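Local coordinates for protein Sb(V)-As(V) reductase (PDB 2J6P) that probably reduces pentavalent arsenic and antimony, using a Cdc25-like rhodanese fold, at residues Val13-Leu16 with Asp20-Val23; Asp32-Cys37 with Leu79-Lys84; Ala71-Ala76 with Asn87-Ala92. All blocks are in the same frame, centred on the assembly; numbering follows the deposited sequence.

Interaction 1 (Val13-Leu16 with Asp20-Val23); sequences VELL and DSLV
S21 drives its CB against the carbonyl oxygen of L15 where two short successive helices, 9-17 and 19-23, pack side by side in the rhodanese-like domain, just before strand 25-29. The tight part of the contact lies here: S21 CB is 3.4 Å from L15 O, and the bond from its CA points toward the first helix. The L15 side chain adds a methyl from the flank, CD2 lying 3.9 Å from S21 CB. The amide of L22 is also 3.4 Å from L15 O, yet the angle is too poor for a hydrogen bond, so the helices abut here without being stitched together. The neighbouring S21 amide bonds to N18 OD1 in the connecting turn.

The solvent side is carried by a pair of leucines that cross obliquely. L22 sends CG away from its own backbone N (chi1 -178°), which carries its branch up beside the end of L16. It also rests on the first helix's backbone, with CD2 3.8 Å from L16 O, while much of the residue remains exposed. Further out, D20 turns from the first helix and pairs with K24, whereas V13 faces inward, onto F113 and Y117 of helix 109-117. The leucine pair itself closes through one methyl from each residue, L16 CD2 and L22 CD1, 3.7 Å apart.

Interaction 2 (Asp32-Cys37 with Leu79-Lys84); sequences DSDRDC and LVRAPK. With SO4 (sulfate ion), chain I.
NH1 of R81 is gripped by two carboxylates at once, D32 OD1 at 2.8 Å and D34 OD1 at 2.9 Å. This arginine ends the active-site loop of the Cdc25-like rhodanese fold, the anion-binding cradle that begins at C75 and runs into helix 81-96. The two aspartates hold it differently. D34 comes from the opposite direction and meets the guanidinium end-on, the carboxylate and guanidinium planes 28° apart, and its second oxygen OD2 uses a syn lone pair to take NH2 of R81 at 3.0 Å. D32 crosses the arginine at about a right angle, and NH1 reaches OD1 from above the carboxylate plane, 60° out of it. D34 is steadied in turn by the backbone N of D32, 3.2 Å from its OD1.

With its far end anchored, R81 bends at chi3 (-67°) and turns the other guanidinium edge to a sulfate, probably from the crystallisation liquor. NE of R81 donates to sulfate O1 at 3.1 Å and NH2 to O4, a geometry consistent with binding an oxyanion substrate. Beyond the aspartates, C37 forms a disulfide with C37 of a neighbouring subunit. Backbone amides complete the cradle: L79 N also points at sulfate O2, which accepts from V80 N at 2.9 Å, and R81 N donates to O1 at 3.2 Å.

Interaction 3 (Ala71-Ala76 with Asn87-Ala92); sequences AVFHCA and NRFALA. With SO4 (sulfate ion), chain J.
F73 and F89 meet in the hydrophobic core of a beta-alpha-beta unit, strand 70-74, helix 81-96 and strand 102-106, where the helix packs on the parallel sheet of the rhodanese fold. The rings meet obliquely, centroids 5.3 Å apart and planes turned by 40°. CZ of F73 leads, reaching both CG and CB of F89 at 3.3 Å, so the strand phenylalanine pushes its far end against the root of the helix one. F89 holds CG anti to its own backbone N (chi1 -176°), which directs its ring toward strand 70-74.

Aliphatic packing widens this patch. A71, two residues before F73 and also facing the helix, sets its CB 4.3 Å from F89 CE2. V103 on the adjoining strand touches both phenylalanines, and L59 and A60 of helix 53-65 pack against F89.

Polar interactions lie apart from these rings. On the outer part of the helix, the extended side chain of R88 brings NE to 3.0 Å from O4 of a second sulfate, and NH2 approaches the same oxygen. R88 NH1 and E53 N of a neighbouring subunit also bind this ion, which therefore bridges two chains, while NH1 of R88 in this chain bonds to T48 O and Y56 OH. At the end of the strand, where the anion-binding loop starts, H74 folds back on its successor: its ND1 donates in the ring plane to C75 O at 3.0 Å, almost straight at 177°.

Interaction 3 is the buried contact of the set, whereas interactions 1 and 2 lie at the surface, on opposite sides of the chain's centre and about 22 Å apart between centres. Interactions 2 and 3 share helix 81-96: its first turn serves the anion cradle through charge, and the following turns hold the sheet through aromatic and aliphatic packing. They also touch directly, as A76 CB lies 3.6 Å from D34 OD2, so the loop leaving strand 70-74 runs beside the salt bridges. Both border a neighbouring subunit. Interaction 1 joins neither, linking two helices close in sequence by van der Waals contacts, among them one between leucines, with no salt bridge between its two segments and no bound ion.

Interaction 1 (Val13-Leu16 with Asp20-Val23)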
loop_
_atom_site.group_PDB
_atom_site.type_symbol
_atom_site.label_atom_id
_atom_site.label_comp_id
_atom_site.label_asym_id
_atom_site.label_seq_id
_atom_site.Cartn_x
_atom_site.Cartn_y
_atom_site.Cartn_z
ATOM N N VAL A 13 17.783 -8.525 19.422
ATOM C CA VAL A 13 17.768 -9.592 20.405
ATOM C C VAL A 13 18.904 -9.416 21.497
ATOM O O VAL A 13 18.668 -9.670 22.715
ATOM C CB VAL A 13 17.924 -10.952 19.631
ATOM C CG1 VAL A 13 18.278 -12.136 20.597
ATOM C CG2 VAL A 13 16.629 -11.226 18.776
ATOM N N GLU A 14 20.109 -9.048 21.079
ATOM C CA GLU A 14 21.179 -8.754 22.022
ATOM C C GLU A 14 20.679 -7.771 23.086
ATOM O O GLU A 14 20.982 -7.930 24.232
ATOM C CB GLU A 14 22.371 -8.115 21.311
ATOM C CG GLU A 14 23.317 -9.077 20.445
ATOM C CD GLU A 14 24.409 -8.250 19.541
ATOM O OE1 GLU A 14 24.936 -7.200 20.128
ATOM O OE2 GLU A 14 24.653 -8.614 18.281
ATOM N N LEU A 15 19.898 -6.745 22.703
ATOM C CA LEU A 15 19.475 -5.727 23.642
ATOM C C LEU A 15 18.438 -6.270 24.563
ATOM O O LEU A 15 18.327 -5.879 25.703
ATOM C CB LEU A 15 18.829 -4.524 22.898
ATOM C CG LEU A 15 19.588 -3.529 22.035
ATOM C CD1 LEU A 15 18.581 -2.482 21.478
ATOM C CD2 LEU A 15 20.770 -2.772 22.747
ATOM N N LEU A 16 17.596 -7.120 24.035
ATOM C CA LEU A 16 16.471 -7.600 24.772
ATOM C C LEU A 16 16.981 -8.578 25.816
ATOM O O LEU A 16 16.349 -8.757 26.794
ATOM C CB LEU A 16 15.446 -8.314 23.832
ATOM C CG LEU A 16 14.667 -7.339 22.904
ATOM C CD1 LEU A 16 13.601 -8.103 22.174
ATOM C CD2 LEU A 16 14.106 -6.045 23.601
ATOM N N ASP A 20 20.326 -5.033 31.622
ATOM C CA ASP A 20 20.665 -3.638 31.581
ATOM C C ASP A 20 20.205 -2.945 30.293
ATOM O O ASP A 20 19.522 -1.891 30.407
ATOM C CB ASP A 20 22.167 -3.426 31.813
ATOM C CG ASP A 20 22.432 -2.164 32.661
ATOM O OD1 ASP A 20 23.045 -2.329 33.761
ATOM O OD2 ASP A 20 21.945 -1.039 32.279
ATOM N N SER A 21 20.526 -3.517 29.093
ATOM C CA SER A 21 20.095 -2.882 27.791
ATOM C C SER A 21 18.566 -2.860 27.718
ATOM O O SER A 21 17.945 -1.955 27.145
ATOM C CB SER A 21 20.615 -3.579 26.544
ATOM O OG SER A 21 21.814 -4.286 26.752
ATOM N N LEU A 22 17.955 -3.821 28.377
ATOM C CA LEU A 22 16.545 -3.955 28.267
ATOM C C LEU A 22 15.912 -2.765 28.929
ATOM O O LEU A 22 15.173 -2.052 28.276
ATOM C CB LEU A 22 16.065 -5.299 28.832
ATOM C CG LEU A 22 14.556 -5.546 28.704
ATOM C CD1 LEU A 22 14.046 -5.447 27.236
ATOM C CD2 LEU A 22 14.168 -6.970 29.368
ATOM N N VAL A 23 16.212 -2.489 30.196
ATOM C CA VAL A 23 15.600 -1.236 30.864
ATOM C C VAL A 23 15.948 0.128 30.172
ATOM O O VAL A 23 15.232 1.094 30.351
ATOM C CB VAL A 23 15.666 -1.187 32.500
ATOM C CG1 VAL A 23 16.372 -2.464 33.189
ATOM C CG2 VAL A 23 16.158 0.249 33.094
#

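Interaction 2 (Asp32-Cys37 with Leu79-Lys84)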
loop_
_atom_site.group_PDB
_atom_site.type_symbol
_atom_site.label_atom_id
_atom_site.label_comp_id
_atom_site.label_asym_id
_atom_site.label_seq_id
_atom_site.Cartn_x
_atom_site.Cartn_y
_atom_site.Cartn_z
ATOM N N ASP A 32 -1.213 -1.423 12.967
ATOM C CA ASP A 32 -2.557 -0.967 13.268
ATOM C C ASP A 32 -3.586 -2.132 13.429
ATOM O O ASP A 32 -3.756 -2.617 14.542
ATOM C CB ASP A 32 -3.011 0.141 12.209
ATOM C CG ASP A 32 -2.660 -0.242 10.750
ATOM O OD1 ASP A 32 -1.664 0.317 10.174
ATOM O OD2 ASP A 32 -3.373 -1.126 10.139
ATOM N N SER A 33 -4.217 -2.563 12.364
ATOM C CA SER A 33 -5.163 -3.674 12.484
ATOM C C SER A 33 -4.421 -4.982 12.294
ATOM O O SER A 33 -5.028 -6.016 12.442
ATOM C CB SER A 33 -6.265 -3.595 11.385
ATOM O OG SER A 33 -5.603 -3.431 10.122
ATOM N N ASP A 34 -3.127 -4.921 11.938
ATOM C CA ASP A 34 -2.330 -6.190 11.812
ATOM C C ASP A 34 -1.405 -6.338 13.010
ATOM O O ASP A 34 -0.539 -7.215 13.029
ATOM C CB ASP A 34 -1.479 -6.193 10.514
ATOM C CG ASP A 34 -0.501 -4.991 10.450
ATOM O OD1 ASP A 34 -0.770 -3.939 11.105
ATOM O OD2 ASP A 34 0.508 -5.036 9.724
ATOM N N ARG A 35 -1.606 -5.520 14.043
ATOM C CA ARG A 35 -0.752 -5.597 15.220
ATOM C C ARG A 35 -0.759 -6.948 15.900
ATOM O O ARG A 35 0.280 -7.392 16.447
ATOM C CB ARG A 35 -1.155 -4.523 16.269
ATOM C CG ARG A 35 -0.127 -4.276 17.378
ATOM C CD ARG A 35 -0.138 -5.244 18.663
ATOM N NE ARG A 35 -0.977 -4.846 19.845
ATOM C CZ ARG A 35 -2.106 -4.090 19.889
ATOM N NH1 ARG A 35 -2.701 -3.523 18.783
ATOM N NH2 ARG A 35 -2.670 -3.900 21.090
ATOM N N ASP A 36 -1.947 -7.601 15.948
ATOM C CA ASP A 36 -2.083 -8.775 16.786
ATOM C C ASP A 36 -1.544 -9.996 16.019
ATOM O O ASP A 36 -1.676 -11.068 16.501
ATOM C CB ASP A 36 -3.527 -8.978 17.189
ATOM C CG ASP A 36 -4.017 -7.973 18.291
ATOM O OD1 ASP A 36 -3.236 -7.345 19.051
ATOM O OD2 ASP A 36 -5.254 -7.801 18.356
ATOM N N CYS A 37 -0.960 -9.862 14.844
ATOM C CA CYS A 37 -0.196 -10.978 14.247
ATOM C C CYS A 37 0.739 -11.585 15.294
ATOM O O CYS A 37 0.856 -12.828 15.368
ATOM C CB CYS A 37 0.689 -10.479 13.085
ATOM S SG CYS A 37 1.240 -11.703 11.858
ATOM N N LEU A 79 8.866 -0.777 6.233
ATOM C CA LEU A 79 9.143 -0.069 4.953
ATOM C C LEU A 79 8.358 1.223 4.912
ATOM O O LEU A 79 8.896 2.211 4.416
ATOM C CB LEU A 79 8.793 -0.874 3.696
ATOM C CG LEU A 79 9.559 -2.232 3.452
ATOM C CD1 LEU A 79 9.163 -2.618 2.079
ATOM C CD2 LEU A 79 11.192 -2.039 3.448
ATOM N N VAL A 80 7.186 1.230 5.552
ATOM C CA VAL A 80 6.333 2.423 5.500
ATOM C C VAL A 80 6.037 2.878 6.920
ATOM O O VAL A 80 6.420 3.974 7.329
ATOM C CB VAL A 80 4.967 2.157 4.719
ATOM C CG1 VAL A 80 4.016 3.469 4.780
ATOM C CG2 VAL A 80 5.319 1.658 3.209
ATOM N N ARG A 81 5.368 2.036 7.698
ATOM C CA ARG A 81 4.834 2.594 8.948
ATOM C C ARG A 81 5.907 2.851 9.969
ATOM O O ARG A 81 5.803 3.829 10.684
ATOM C CB ARG A 81 3.678 1.721 9.535
ATOM C CG ARG A 81 2.514 1.866 8.588
ATOM C CD ARG A 81 1.384 0.857 8.855
ATOM N NE ARG A 81 1.950 -0.468 8.528
ATOM C CZ ARG A 81 1.471 -1.597 9.027
ATOM N NH1 ARG A 81 0.351 -1.609 9.738
ATOM N NH2 ARG A 81 2.090 -2.702 8.755
ATOM N N ALA A 82 6.933 1.981 10.081
ATOM C CA ALA A 82 7.951 2.205 11.165
ATOM C C ALA A 82 8.796 3.422 10.807
ATOM O O ALA A 82 9.112 4.268 11.640
ATOM C CB ALA A 82 8.835 0.899 11.351
ATOM N N PRO A 83 9.327 3.482 9.582
ATOM C CA PRO A 83 10.094 4.711 9.361
ATOM C C PRO A 83 9.342 6.029 9.430
ATOM O O PRO A 83 9.920 7.054 9.788
ATOM C CB PRO A 83 10.751 4.465 7.953
ATOM C CG PRO A 83 10.031 3.430 7.359
ATOM C CD PRO A 83 9.558 2.502 8.492
ATOM N N LYS A 84 8.077 6.033 8.995
ATOM C CA LYS A 84 7.247 7.215 9.200
ATOM C C LYS A 84 7.085 7.565 10.655
ATOM O O LYS A 84 7.276 8.716 10.957
ATOM C CB LYS A 84 5.845 7.097 8.574
ATOM C CG LYS A 84 5.950 7.221 7.021
ATOM C CD LYS A 84 4.534 6.976 6.536
ATOM C CE LYS A 84 4.014 8.201 5.904
ATOM N NZ LYS A 84 4.212 8.106 4.420
HETATM S S SO4 I . 4.903 -1.840 5.846
HETATM O O1 SO4 I . 4.198 -0.663 6.358
HETATM O O2 SO4 I . 6.373 -1.499 5.882
HETATM O O3 SO4 I . 4.536 -2.229 4.464
HETATM O O4 SO4 I . 4.567 -2.934 6.698
#

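Interaction 3 (Ala71-Ala76 with Asn87-Ala92)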
loop_
_atom_site.group_PDB
_atom_site.type_symbol
_atom_site.label_atom_id
_atom_site.label_comp_id
_atom_site.label_asym_id
_atom_site.label_seq_id
_atom_site.Cartn_x
_atom_site.Cartn_y
_atom_site.Cartn_z
ATOM N N ALA A 71 15.184 3.863 21.095
ATOM C CA ALA A 71 13.740 3.619 20.800
ATOM C C ALA A 71 13.780 2.950 19.450
ATOM O O ALA A 71 14.349 3.522 18.476
ATOM C CB ALA A 71 13.012 4.907 20.742
ATOM N N VAL A 72 13.252 1.728 19.414
ATOM C CA VAL A 72 13.341 0.896 18.207
ATOM C C VAL A 72 11.892 0.795 17.612
ATOM O O VAL A 72 10.962 0.258 18.223
ATOM C CB VAL A 72 13.853 -0.511 18.566
ATOM C CG1 VAL A 72 13.903 -1.403 17.311
ATOM C CG2 VAL A 72 15.336 -0.435 19.155
ATOM N N PHE A 73 11.698 1.413 16.467
ATOM C CA PHE A 73 10.418 1.434 15.823
ATOM C C PHE A 73 10.361 0.186 14.889
ATOM O O PHE A 73 11.311 -0.071 14.125
ATOM C CB PHE A 73 10.355 2.708 15.021
ATOM C CG PHE A 73 10.092 3.984 15.933
ATOM C CD1 PHE A 73 11.076 4.449 16.779
ATOM C CD2 PHE A 73 8.803 4.598 15.953
ATOM C CE1 PHE A 73 10.817 5.518 17.688
ATOM C CE2 PHE A 73 8.550 5.700 16.749
ATOM C CZ PHE A 73 9.532 6.092 17.708
ATOM N N HIS A 74 9.238 -0.536 14.920
ATOM C CA HIS A 74 9.025 -1.557 13.854
ATOM C C HIS A 74 7.554 -1.547 13.420
ATOM O O HIS A 74 6.657 -1.098 14.122
ATOM C CB HIS A 74 9.449 -2.964 14.359
ATOM C CG HIS A 74 8.418 -3.576 15.286
ATOM N ND1 HIS A 74 7.305 -4.245 14.810
ATOM C CD2 HIS A 74 8.354 -3.654 16.656
ATOM C CE1 HIS A 74 6.601 -4.720 15.854
ATOM N NE2 HIS A 74 7.203 -4.354 16.987
ATOM N N CYS A 75 7.302 -2.112 12.272
ATOM C CA CYS A 75 5.906 -2.392 11.925
ATOM C C CYS A 75 5.906 -3.812 11.356
ATOM O O CYS A 75 6.539 -4.680 11.985
ATOM C CB CYS A 75 5.297 -1.316 11.041
ATOM S SG CYS A 75 6.149 -1.076 9.462
ATOM N N ALA A 76 5.239 -4.085 10.241
ATOM C CA ALA A 76 5.260 -5.474 9.678
ATOM C C ALA A 76 6.497 -5.648 8.841
ATOM O O ALA A 76 7.164 -6.657 9.000
ATOM C CB ALA A 76 3.923 -5.865 8.827
ATOM N N ASN A 87 10.417 8.949 11.911
ATOM C CA ASN A 87 10.486 10.355 11.400
ATOM C C ASN A 87 9.594 11.265 12.304
ATOM O O ASN A 87 10.076 12.308 12.740
ATOM C CB ASN A 87 9.935 10.452 9.960
ATOM C CG ASN A 87 10.963 10.062 8.944
ATOM O OD1 ASN A 87 12.179 10.312 9.151
ATOM N ND2 ASN A 87 10.509 9.480 7.819
ATOM N N ARG A 88 8.321 10.931 12.503
ATOM C CA ARG A 88 7.468 11.774 13.397
ATOM C C ARG A 88 8.068 11.905 14.828
ATOM O O ARG A 88 7.998 12.956 15.451
ATOM C CB ARG A 88 6.130 11.117 13.459
ATOM C CG ARG A 88 5.347 11.281 12.098
ATOM C CD ARG A 88 4.096 10.485 12.321
ATOM N NE ARG A 88 3.295 10.290 11.120
ATOM C CZ ARG A 88 2.181 9.562 11.108
ATOM N NH1 ARG A 88 1.735 8.935 12.274
ATOM N NH2 ARG A 88 1.537 9.464 9.909
ATOM N N PHE A 89 8.543 10.782 15.364
ATOM C CA PHE A 89 9.096 10.744 16.653
ATOM C C PHE A 89 10.375 11.685 16.729
ATOM O O PHE A 89 10.511 12.520 17.672
ATOM C CB PHE A 89 9.505 9.365 17.029
ATOM C CG PHE A 89 10.031 9.279 18.493
ATOM C CD1 PHE A 89 9.190 9.624 19.565
ATOM C CD2 PHE A 89 11.406 9.019 18.738
ATOM C CE1 PHE A 89 9.700 9.613 20.891
ATOM C CE2 PHE A 89 11.921 9.024 20.056
ATOM C CZ PHE A 89 11.054 9.339 21.158
ATOM N N ALA A 90 11.279 11.574 15.749
ATOM C CA ALA A 90 12.532 12.276 15.828
ATOM C C ALA A 90 12.164 13.738 15.676
ATOM O O ALA A 90 12.773 14.549 16.343
ATOM C CB ALA A 90 13.507 11.879 14.632
ATOM N N LEU A 91 11.196 14.092 14.800
ATOM C CA LEU A 91 10.765 15.552 14.671
ATOM C C LEU A 91 10.137 16.069 15.976
ATOM O O LEU A 91 10.441 17.155 16.434
ATOM C CB LEU A 91 9.858 15.818 13.484
ATOM C CG LEU A 91 10.522 15.407 12.119
ATOM C CD1 LEU A 91 9.431 14.913 11.069
ATOM C CD2 LEU A 91 11.248 16.680 11.696
ATOM N N ALA A 92 9.309 15.284 16.634
ATOM C CA ALA A 92 8.817 15.688 17.983
ATOM C C ALA A 92 9.911 15.821 19.032
ATOM O O ALA A 92 9.898 16.793 19.854
ATOM C CB ALA A 92 7.744 14.704 18.533
HETATM S S SO4 J . 2.224 11.545 7.102
HETATM O O1 SO4 J . 0.892 11.041 6.905
HETATM O O2 SO4 J . 2.359 12.948 7.535
HETATM O O3 SO4 J . 2.683 11.054 5.788
HETATM O O4 SO4 J . 2.858 10.793 8.218
#